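Local atomic coordinates of carboxylesterase (EST-2) (Archaeoglobus fulgidus, PDB entry 5FRD), a protein that probably hydrolyses carboxylic esters as a thermophilic alpha/beta hydrolase, and binds a coenzyme A molecule near its active site. Residues A[189-194]-A[215-220]; A[22-27]-A[84-89]; A[64-69]-A[95-100]. All blocks are in the same frame, centred on the assembly; numbering follows the deposited sequence. Where two conformers were deposited one is given.

Interactions 1 and 2 pair parallel strands of one central sheet, whereas interaction 3 packs two helices on a flank of that sheet. Interaction 2 (22-27 with 84-89) lies deepest, its centre about 7 Å from the centre of the chain, and its side-chain contacts are almost wholly apolar. Interaction 1 (189-194 with 215-220) joins one of the two outermost strands, 218-223, to its neighbour, its centre about 16 Å from that of the chain, and adds water bridges and exposed polar groups to the backbone ladder. Interaction 3 (64-69 with 95-100) combines buried aliphatic packing with a salt bridge. It touches both others: Ala95 packs on Val85, and Tyr99 probably hydrogen-bonds Gly189.

Interaction 1: residues A[189-194]-A[215-220]; sequences GVPTLV and IPNSEL
Thr192 and Ile215 meet with their side chains at about a right angle, Thr192 OG1 3.7 Å from Ile215 CG2 in one Ile215 conformer. That hydroxyl stands beside its backbone N (chi1 -62°) and donates to Val190 O, from above the carbonyl plane, while Thr192 CG2 turns to Ile215 CD1. Replaced by alanine, the residue loses both branches, which would probably leave Val190 O without the hydroxyl, though met by a water, and open a gap beside the Ile215 methyls. Val194 and Leu220 approach obliquely on the same face, Val194 CG1 to Leu220 CD1 at 3.9 Å. On the other face Leu193 CD1 reaches Glu219 CB at 4.2 Å. At the loop end the Asn217 amide slants across the proline ring, ND2 3.7 Å from Pro191 CG, and one water links ND2 to Gly189 O. Three backbone bonds fix the register: Thr192 N to Asn217 O (2.9 Å), Glu219 N to Thr192 O (3.0 Å) and Val194 N to Glu219 O (2.8 Å). Helix 205-214 lies over Val194 and Leu220, helix 235-249 over Pro191 and Leu193. Parallel strands 18° apart, joined through helix 205-214, form a beta-alpha-beta unit at the edge of the alpha/beta hydrolase sheet.

Interaction 2: residues A[22-27]-A[84-89]; sequences RKVFYI and VVVGHS
The Tyr26 ring lies alongside Val86, the two side chains pointing the same way, with Tyr26 CD2 3.8 Å from Val86 CB in an oblique approach. One face of this ring carries Val24 CG1, 3.5 Å above the plane and offset toward the rim. The same Val24 methyl touches Val86 CG2 at 3.8 Å, so one valine branch meets both the ring and the strand across from it. Tyr26 CG stands beside the backbone N (chi1 -52°), which lays the ring back over Val24; its hydroxyl is hydrogen-bonded to Gly45 O, and Trp37 meets the ring as well. The His88 ring has Ser89 CB over the centre of one face; its NE2 bonds to His228 O, and the His228 ring meets it at a slant.

On the opposite side of the sheet, the Ile27 and Val85 side chains meet obliquely, Ile27 CD1 3.9 Å from Val85 CG1, while the Phe25 ring packs on Ser75, Leu76 and Thr79 of helix 65-79.

Five backbone bonds make the parallel ladder. Val86 N to Phe25 O is the straightest (2.8 Å, 175° at the hydrogen), and His88 N meets Ile27 O at 3.1 Å to close the series. Between them, Val86 O accepts from Ile27 N at 2.8 Å. With strands 47-49 and 106-112 bonded on their outer edges, these two strands lie inside the sheet.

Ser89 follows at once with a positive phi of 56°, a strained turn from strand 83-88 into helix 90-101. This fits the nucleophile elbow of alpha/beta hydrolases, with Gly87 and Ser89 in the GxSxG pattern; Ser89, His228 and Asp200 probably form the catalytic triad.

Interaction 3: residues A[64-69]-A[95-100]; sequences SVDEYA and AQKLYL
Helices 65-69 and 95-100 cross at -67° with their segment axes 8.3 Å apart, and the backbones come nearest where Ala69 CA lies 5.0 Å from Leu98 CA. Ala69 offers only a methyl at this point: its CB points at the other helix and rests 3.8 Å from Leu98 N, with Leu98 CB and Lys97 CB also beside it. The small side chain is consistent with so close a backbone approach.

Lys97 carries most of the remaining contact. Its CG stands beside the backbone N (chi1 -65°), and the chain bends at chi2 (-69°), which leads it along the Asp66 carboxylate. Val65 CG1 meets the aliphatic part at about a right angle, 3.8 Å from Lys97 CG. Asp66 crosses the lysine obliquely and, with each residue in one of its two conformers, uses its two oxygens differently: OD1 lies against the methylenes, 3.4 Å from Lys97 CD, whereas OD2 pairs with Lys97 NZ at 3.4 Å. This is a salt bridge with a long, weak hydrogen bond, so its hold is probably mainly electrostatic. Both residues are partly exposed, while Val65, Ala69 and Leu98 are buried, so the charged pair borders an apolar patch.

The start of helix 65-79 is fixed locally: Ser64 is its N-cap, with OG accepting from Glu67 N at 3.1 Å.

Around the crossing, Val65 also packs on Ala93 and Val94 one turn earlier in helix 90-101, and Asp66 on Arg101 farther along it. Leu98 reaches Cys106 of strand 106-112. Both helices pack on the same face of the central sheet, the start of helix 65-79 leaning on helix 90-101 and its later part on Phe25 and Val85.

Interaction 1: residues A[189-194]-A[215-220]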
loop_
_atom_site.group_PDB
_atom_site.type_symbol
_atom_site.label_atom_id
_atom_site.label_comp_id
_atom_site.label_asym_id
_atom_site.label_seq_id
_atom_site.Cartn_x
_atom_site.Cartn_y
_atom_site.Cartn_z
ATOM N N GLY A 189 16.310 -6.983 5.686
ATOM C CA GLY A 189 17.371 -7.724 5.007
ATOM C C GLY A 189 17.153 -8.021 3.534
ATOM O O GLY A 189 18.056 -8.493 2.844
ATOM N N VAL A 190 15.960 -7.731 3.031
ATOM C CA VAL A 190 15.623 -8.026 1.639
ATOM C C VAL A 190 15.793 -6.787 0.773
ATOM O O VAL A 190 15.767 -5.661 1.314
ATOM C CB VAL A 190 14.195 -8.605 1.475
ATOM C CG1 VAL A 190 14.083 -9.961 2.146
ATOM C CG2 VAL A 190 13.116 -7.661 1.968
ATOM N N PRO A 191 15.923 -6.968 -0.539
ATOM C CA PRO A 191 15.963 -5.812 -1.421
ATOM C C PRO A 191 14.689 -4.995 -1.267
ATOM O O PRO A 191 13.594 -5.554 -1.139
ATOM C CB PRO A 191 16.073 -6.412 -2.815
ATOM C CG PRO A 191 16.658 -7.776 -2.578
ATOM C CD PRO A 191 16.077 -8.228 -1.300
ATOM N N THR A 192 14.826 -3.685 -1.326
ATOM C CA THR A 192 13.729 -2.768 -1.098
ATOM C C THR A 192 13.762 -1.688 -2.172
ATOM O O THR A 192 14.819 -1.160 -2.516
ATOM C CB THR A 192 13.801 -2.205 0.327
ATOM O OG1 THR A 192 13.665 -3.269 1.302
ATOM C CG2 THR A 192 12.683 -1.262 0.622
ATOM N N LEU A 193 12.588 -1.357 -2.676
ATOM C CA LEU A 193 12.387 -0.228 -3.584
ATOM C C LEU A 193 11.476 0.732 -2.876
ATOM O O LEU A 193 10.439 0.326 -2.315
ATOM C CB LEU A 193 11.773 -0.687 -4.897
ATOM C CG LEU A 193 11.484 0.404 -5.931
ATOM C CD1 LEU A 193 12.784 1.039 -6.401
ATOM C CD2 LEU A 193 10.737 -0.191 -7.088
ATOM N N VAL A 194 11.872 2.008 -2.830
ATOM C CA VAL A 194 11.107 3.031 -2.108
ATOM C C VAL A 194 10.655 4.034 -3.155
ATOM O O VAL A 194 11.503 4.572 -3.893
ATOM C CB VAL A 194 11.961 3.700 -1.015
ATOM C CG1 VAL A 194 11.187 4.740 -0.256
ATOM C CG2 VAL A 194 12.553 2.657 -0.055
ATOM N N ILE A 215 17.731 1.297 5.371
ATOM C CA ILE A 215 17.641 -0.002 4.717
ATOM C C ILE A 215 18.833 -0.170 3.774
ATOM O O ILE A 215 18.912 0.527 2.760
ATOM C CB ILE A 215 16.275 -0.174 4.007
ATOM C CG1 ILE A 215 15.123 -0.029 5.018
ATOM C CG2 ILE A 215 16.235 -1.528 3.305
ATOM C CD1 ILE A 215 13.728 0.022 4.393
ATOM N N PRO A 216 19.742 -1.144 4.053
ATOM C CA PRO A 216 20.967 -1.193 3.250
ATOM C C PRO A 216 20.792 -1.419 1.764
ATOM O O PRO A 216 21.368 -0.685 0.962
ATOM C CB PRO A 216 21.774 -2.333 3.881
ATOM C CG PRO A 216 21.215 -2.494 5.233
ATOM C CD PRO A 216 19.793 -2.037 5.217
ATOM N N ASN A 217 19.977 -2.400 1.380
ATOM C CA ASN A 217 19.765 -2.689 -0.009
ATOM C C ASN A 217 18.460 -2.041 -0.442
ATOM O O ASN A 217 17.475 -2.739 -0.662
ATOM C CB ASN A 217 19.697 -4.195 -0.285
ATOM C CG ASN A 217 19.705 -4.520 -1.766
ATOM O OD1 ASN A 217 19.681 -3.624 -2.627
ATOM N ND2 ASN A 217 19.726 -5.809 -2.087
ATOM N N SER A 218 18.411 -0.716 -0.441
ATOM C CA SER A 218 17.255 0.007 -0.935
ATOM C C SER A 218 17.635 0.934 -2.045
ATOM O O SER A 218 18.778 1.435 -2.054
ATOM C CB SER A 218 16.515 0.752 0.174
ATOM O OG SER A 218 17.336 1.770 0.748
ATOM N N GLU A 219 16.701 1.187 -2.944
ATOM C CA GLU A 219 16.838 2.186 -3.988
ATOM C C GLU A 219 15.643 3.118 -3.852
ATOM O O GLU A 219 14.535 2.659 -3.557
ATOM C CB GLU A 219 16.801 1.560 -5.333
ATOM C CG GLU A 219 18.046 0.893 -5.821
ATOM C CD GLU A 219 17.792 0.086 -7.060
ATOM O OE1 GLU A 219 17.204 -1.008 -6.905
ATOM O OE2 GLU A 219 18.125 0.544 -8.171
ATOM N N LEU A 220 15.859 4.416 -4.053
ATOM C CA LEU A 220 14.817 5.429 -3.961
ATOM C C LEU A 220 14.488 5.940 -5.335
ATOM O O LEU A 220 15.398 6.295 -6.094
ATOM C CB LEU A 220 15.296 6.557 -3.074
ATOM C CG LEU A 220 14.394 7.776 -2.967
ATOM C CD1 LEU A 220 13.061 7.438 -2.293
ATOM C CD2 LEU A 220 15.121 8.862 -2.187
HETATM O O HOH W 1 19.379 -7.902 0.210
HETATM O O HOH W 2 18.073 -4.483 2.713
HETATM O O HOH W 3 17.175 -2.428 -3.842
#

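Interaction 2: residues A[22-27]-A[84-89]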
loop_
_atom_site.group_PDB
_atom_site.type_symbol
_atom_site.label_atom_id
_atom_site.label_comp_id
_atom_site.label_asym_id
_atom_site.label_seq_id
_atom_site.Cartn_x
_atom_site.Cartn_y
_atom_site.Cartn_z
ATOM N N ARG A 22 2.523 -13.921 -11.397
ATOM C CA ARG A 22 3.768 -13.254 -11.031
ATOM C C ARG A 22 3.823 -13.224 -9.505
ATOM O O ARG A 22 2.791 -13.062 -8.845
ATOM C CB ARG A 22 3.791 -11.823 -11.594
ATOM C CG ARG A 22 5.110 -11.139 -11.841
ATOM C CD ARG A 22 5.588 -11.305 -13.275
ATOM N NE ARG A 22 6.966 -10.837 -13.456
ATOM C CZ ARG A 22 7.322 -9.633 -13.908
ATOM N NH1 ARG A 22 6.428 -8.682 -14.167
ATOM N NH2 ARG A 22 8.619 -9.360 -14.045
ATOM N N LYS A 23 5.030 -13.328 -8.944
ATOM C CA LYS A 23 5.201 -13.358 -7.494
ATOM C C LYS A 23 5.298 -11.934 -6.940
ATOM O O LYS A 23 6.328 -11.504 -6.433
ATOM C CB LYS A 23 6.432 -14.186 -7.113
ATOM C CG LYS A 23 6.407 -15.609 -7.676
ATOM C CD LYS A 23 5.268 -16.413 -7.110
ATOM C CE LYS A 23 5.333 -17.863 -7.527
ATOM N NZ LYS A 23 4.275 -18.678 -6.884
ATOM N N VAL A 24 4.162 -11.225 -7.064
ATOM C CA VAL A 24 4.000 -9.834 -6.639
ATOM C C VAL A 24 2.658 -9.759 -5.923
ATOM O O VAL A 24 1.662 -10.285 -6.430
ATOM C CB VAL A 24 4.048 -8.835 -7.819
ATOM C CG1 VAL A 24 4.022 -7.394 -7.300
ATOM C CG2 VAL A 24 5.291 -9.036 -8.647
ATOM N N PHE A 25 2.660 -9.138 -4.745
ATOM C CA PHE A 25 1.502 -9.054 -3.880
ATOM C C PHE A 25 1.309 -7.612 -3.418
ATOM O O PHE A 25 2.197 -7.056 -2.745
ATOM C CB PHE A 25 1.686 -9.999 -2.672
ATOM C CG PHE A 25 0.431 -10.203 -1.865
ATOM C CD1 PHE A 25 -0.479 -11.207 -2.191
ATOM C CD2 PHE A 25 0.163 -9.401 -0.784
ATOM C CE1 PHE A 25 -1.625 -11.374 -1.438
ATOM C CE2 PHE A 25 -0.990 -9.596 -0.035
ATOM C CZ PHE A 25 -1.857 -10.587 -0.382
ATOM N N TYR A 26 0.165 -7.004 -3.780
ATOM C CA TYR A 26 -0.061 -5.591 -3.545
ATOM C C TYR A 26 -1.041 -5.365 -2.418
ATOM O O TYR A 26 -2.080 -6.034 -2.368
ATOM C CB TYR A 26 -0.649 -4.911 -4.793
ATOM C CG TYR A 26 0.077 -5.112 -6.094
ATOM C CD1 TYR A 26 -0.182 -6.207 -6.881
ATOM C CD2 TYR A 26 0.991 -4.180 -6.581
ATOM C CE1 TYR A 26 0.425 -6.393 -8.106
ATOM C CE2 TYR A 26 1.639 -4.387 -7.788
ATOM C CZ TYR A 26 1.364 -5.487 -8.544
ATOM O OH TYR A 26 2.001 -5.670 -9.768
ATOM N N ILE A 27 -0.764 -4.359 -1.590
ATOM C CA ILE A 27 -1.584 -4.013 -0.435
ATOM C C ILE A 27 -1.940 -2.509 -0.503
ATOM O O ILE A 27 -1.061 -1.639 -0.429
ATOM C CB ILE A 27 -0.890 -4.301 0.916
ATOM C CG1 ILE A 27 -0.273 -5.703 0.897
ATOM C CG2 ILE A 27 -1.915 -4.166 2.025
ATOM C CD1 ILE A 27 0.482 -6.058 2.151
ATOM N N VAL A 84 7.292 -10.486 -3.913
ATOM C CA VAL A 84 7.624 -9.094 -3.701
ATOM C C VAL A 84 6.354 -8.435 -3.153
ATOM O O VAL A 84 5.316 -8.492 -3.817
ATOM C CB VAL A 84 8.075 -8.472 -5.011
ATOM C CG1 VAL A 84 8.330 -6.975 -4.836
ATOM C CG2 VAL A 84 9.318 -9.177 -5.540
ATOM N N VAL A 85 6.443 -7.823 -1.992
ATOM C CA VAL A 85 5.289 -7.216 -1.354
ATOM C C VAL A 85 5.309 -5.721 -1.584
ATOM O O VAL A 85 6.299 -5.059 -1.221
ATOM C CB VAL A 85 5.261 -7.511 0.138
ATOM C CG1 VAL A 85 4.064 -6.860 0.808
ATOM C CG2 VAL A 85 5.244 -9.024 0.389
ATOM N N VAL A 86 4.261 -5.211 -2.206
ATOM C CA VAL A 86 4.144 -3.789 -2.615
ATOM C C VAL A 86 3.038 -3.180 -1.761
ATOM O O VAL A 86 1.887 -3.596 -1.860
ATOM C CB VAL A 86 3.776 -3.689 -4.093
ATOM C CG1 VAL A 86 3.687 -2.223 -4.522
ATOM C CG2 VAL A 86 4.739 -4.451 -4.977
ATOM N N GLY A 87 3.363 -2.213 -0.922
ATOM C CA GLY A 87 2.396 -1.571 -0.043
ATOM C C GLY A 87 2.339 -0.079 -0.183
ATOM O O GLY A 87 3.390 0.555 -0.164
ATOM N N HIS A 88 1.141 0.465 -0.262
ATOM C CA HIS A 88 0.896 1.894 -0.360
ATOM C C HIS A 88 0.319 2.425 0.933
ATOM O O HIS A 88 -0.739 1.979 1.364
ATOM C CB HIS A 88 -0.041 2.198 -1.491
ATOM C CG HIS A 88 -0.334 3.648 -1.645
ATOM N ND1 HIS A 88 -1.608 4.149 -1.750
ATOM C CD2 HIS A 88 0.492 4.707 -1.712
ATOM C CE1 HIS A 88 -1.550 5.467 -1.872
ATOM N NE2 HIS A 88 -0.287 5.831 -1.872
ATOM N N SER A 89 0.992 3.405 1.544
ATOM C CA SER A 89 0.497 4.147 2.718
ATOM C C SER A 89 0.138 3.218 3.894
ATOM O O SER A 89 1.055 2.551 4.366
ATOM C CB SER A 89 -0.605 5.116 2.293
ATOM O OG SER A 89 -0.677 6.218 3.218
#

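Interaction 3: residues A[64-69]-A[95-100]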
loop_
_atom_site.group_PDB
_atom_site.type_symbol
_atom_site.label_atom_id
_atom_site.label_comp_id
_atom_site.label_asym_id
_atom_site.label_seq_id
_atom_site.Cartn_x
_atom_site.Cartn_y
_atom_site.Cartn_z
ATOM N N SER A 64 -5.577 -3.316 14.739
ATOM C CA SER A 64 -4.184 -2.954 14.550
ATOM C C SER A 64 -3.718 -3.233 13.134
ATOM O O SER A 64 -4.291 -4.075 12.430
ATOM C CB SER A 64 -3.276 -3.737 15.508
ATOM O OG SER A 64 -3.298 -5.109 15.198
ATOM N N VAL A 65 -2.662 -2.531 12.748
ATOM C CA VAL A 65 -1.935 -2.846 11.516
ATOM C C VAL A 65 -1.470 -4.308 11.534
ATOM O O VAL A 65 -1.540 -4.981 10.503
ATOM C CB VAL A 65 -0.768 -1.880 11.296
ATOM C CG1 VAL A 65 0.087 -2.287 10.104
ATOM C CG2 VAL A 65 -1.264 -0.461 11.059
ATOM N N ASP A 66 -0.991 -4.809 12.672
ATOM C CA ASP A 66 -0.579 -6.212 12.788
ATOM C C ASP A 66 -1.673 -7.204 12.394
ATOM O O ASP A 66 -1.395 -8.220 11.749
ATOM C CB ASP A 66 -0.126 -6.536 14.233
ATOM C CG ASP A 66 1.356 -6.275 14.471
ATOM O OD1 ASP A 66 2.180 -6.589 13.587
ATOM O OD2 ASP A 66 1.701 -5.774 15.564
ATOM N N GLU A 67 -2.923 -6.938 12.776
ATOM C CA GLU A 67 -4.030 -7.803 12.414
ATOM C C GLU A 67 -4.245 -7.816 10.869
ATOM O O GLU A 67 -4.458 -8.862 10.277
ATOM C CB GLU A 67 -5.276 -7.388 13.214
ATOM C CG GLU A 67 -5.223 -7.878 14.659
ATOM C CD GLU A 67 -6.103 -7.088 15.618
ATOM O OE1 GLU A 67 -7.265 -6.784 15.277
ATOM O OE2 GLU A 67 -5.627 -6.767 16.732
ATOM N N TYR A 68 -4.189 -6.631 10.244
ATOM C CA TYR A 68 -4.242 -6.641 8.789
ATOM C C TYR A 68 -3.071 -7.391 8.181
ATOM O O TYR A 68 -3.210 -8.054 7.152
ATOM C CB TYR A 68 -4.303 -5.213 8.212
ATOM C CG TYR A 68 -5.676 -4.604 8.192
ATOM C CD1 TYR A 68 -6.767 -5.313 7.722
ATOM C CD2 TYR A 68 -5.893 -3.279 8.564
ATOM C CE1 TYR A 68 -8.033 -4.777 7.678
ATOM C CE2 TYR A 68 -7.179 -2.730 8.539
ATOM C CZ TYR A 68 -8.250 -3.495 8.081
ATOM O OH TYR A 68 -9.549 -2.999 8.066
ATOM N N ALA A 69 -1.893 -7.308 8.791
ATOM C CA ALA A 69 -0.744 -8.064 8.310
ATOM C C ALA A 69 -0.928 -9.580 8.396
ATOM O O ALA A 69 -0.410 -10.312 7.557
ATOM C CB ALA A 69 0.521 -7.625 9.038
ATOM N N ALA A 95 2.722 -3.929 5.044
ATOM C CA ALA A 95 3.872 -4.612 4.477
ATOM C C ALA A 95 5.045 -4.715 5.448
ATOM O O ALA A 95 5.694 -5.762 5.500
ATOM C CB ALA A 95 4.317 -3.922 3.188
ATOM N N GLN A 96 5.339 -3.640 6.171
ATOM C CA GLN A 96 6.432 -3.663 7.125
ATOM C C GLN A 96 6.136 -4.675 8.236
ATOM O O GLN A 96 7.031 -5.479 8.564
ATOM C CB GLN A 96 6.649 -2.280 7.723
ATOM C CG GLN A 96 7.213 -1.282 6.737
ATOM C CD GLN A 96 7.168 0.114 7.281
ATOM O OE1 GLN A 96 7.988 0.482 8.117
ATOM N NE2 GLN A 96 6.187 0.899 6.859
ATOM N N LYS A 97 4.923 -4.674 8.791
ATOM C CA LYS A 97 4.558 -5.638 9.824
ATOM C C LYS A 97 4.551 -7.061 9.285
ATOM O O LYS A 97 4.957 -8.011 9.997
ATOM C CB LYS A 97 3.254 -5.280 10.508
ATOM C CG LYS A 97 3.295 -3.991 11.300
ATOM C CD LYS A 97 4.161 -4.039 12.552
ATOM C CE LYS A 97 3.657 -3.073 13.612
ATOM N NZ LYS A 97 4.136 -3.497 14.954
ATOM N N LEU A 98 4.126 -7.249 8.042
ATOM C CA LEU A 98 4.167 -8.544 7.400
ATOM C C LEU A 98 5.602 -9.070 7.320
ATOM O O LEU A 98 5.861 -10.248 7.620
ATOM C CB LEU A 98 3.508 -8.469 6.019
ATOM C CG LEU A 98 3.404 -9.731 5.180
ATOM C CD1 LEU A 98 2.286 -9.603 4.144
ATOM C CD2 LEU A 98 4.703 -10.066 4.481
ATOM N N TYR A 99 6.532 -8.223 6.889
ATOM C CA TYR A 99 7.934 -8.606 6.808
ATOM C C TYR A 99 8.465 -8.972 8.188
ATOM O O TYR A 99 9.178 -9.970 8.326
ATOM C CB TYR A 99 8.789 -7.503 6.156
ATOM C CG TYR A 99 10.257 -7.856 6.213
ATOM C CD1 TYR A 99 10.780 -8.811 5.377
ATOM C CD2 TYR A 99 11.078 -7.288 7.157
ATOM C CE1 TYR A 99 12.116 -9.191 5.453
ATOM C CE2 TYR A 99 12.409 -7.645 7.241
ATOM C CZ TYR A 99 12.916 -8.570 6.370
ATOM O OH TYR A 99 14.264 -8.898 6.481
ATOM N N LEU A 100 8.150 -8.197 9.205
ATOM C CA LEU A 100 8.661 -8.480 10.553
ATOM C C LEU A 100 8.145 -9.783 11.155
ATOM O O LEU A 100 8.900 -10.473 11.861
ATOM C CB LEU A 100 8.436 -7.291 11.469
ATOM C CG LEU A 100 9.234 -6.069 10.982
ATOM C CD1 LEU A 100 8.745 -4.822 11.695
ATOM C CD2 LEU A 100 10.754 -6.236 11.112
#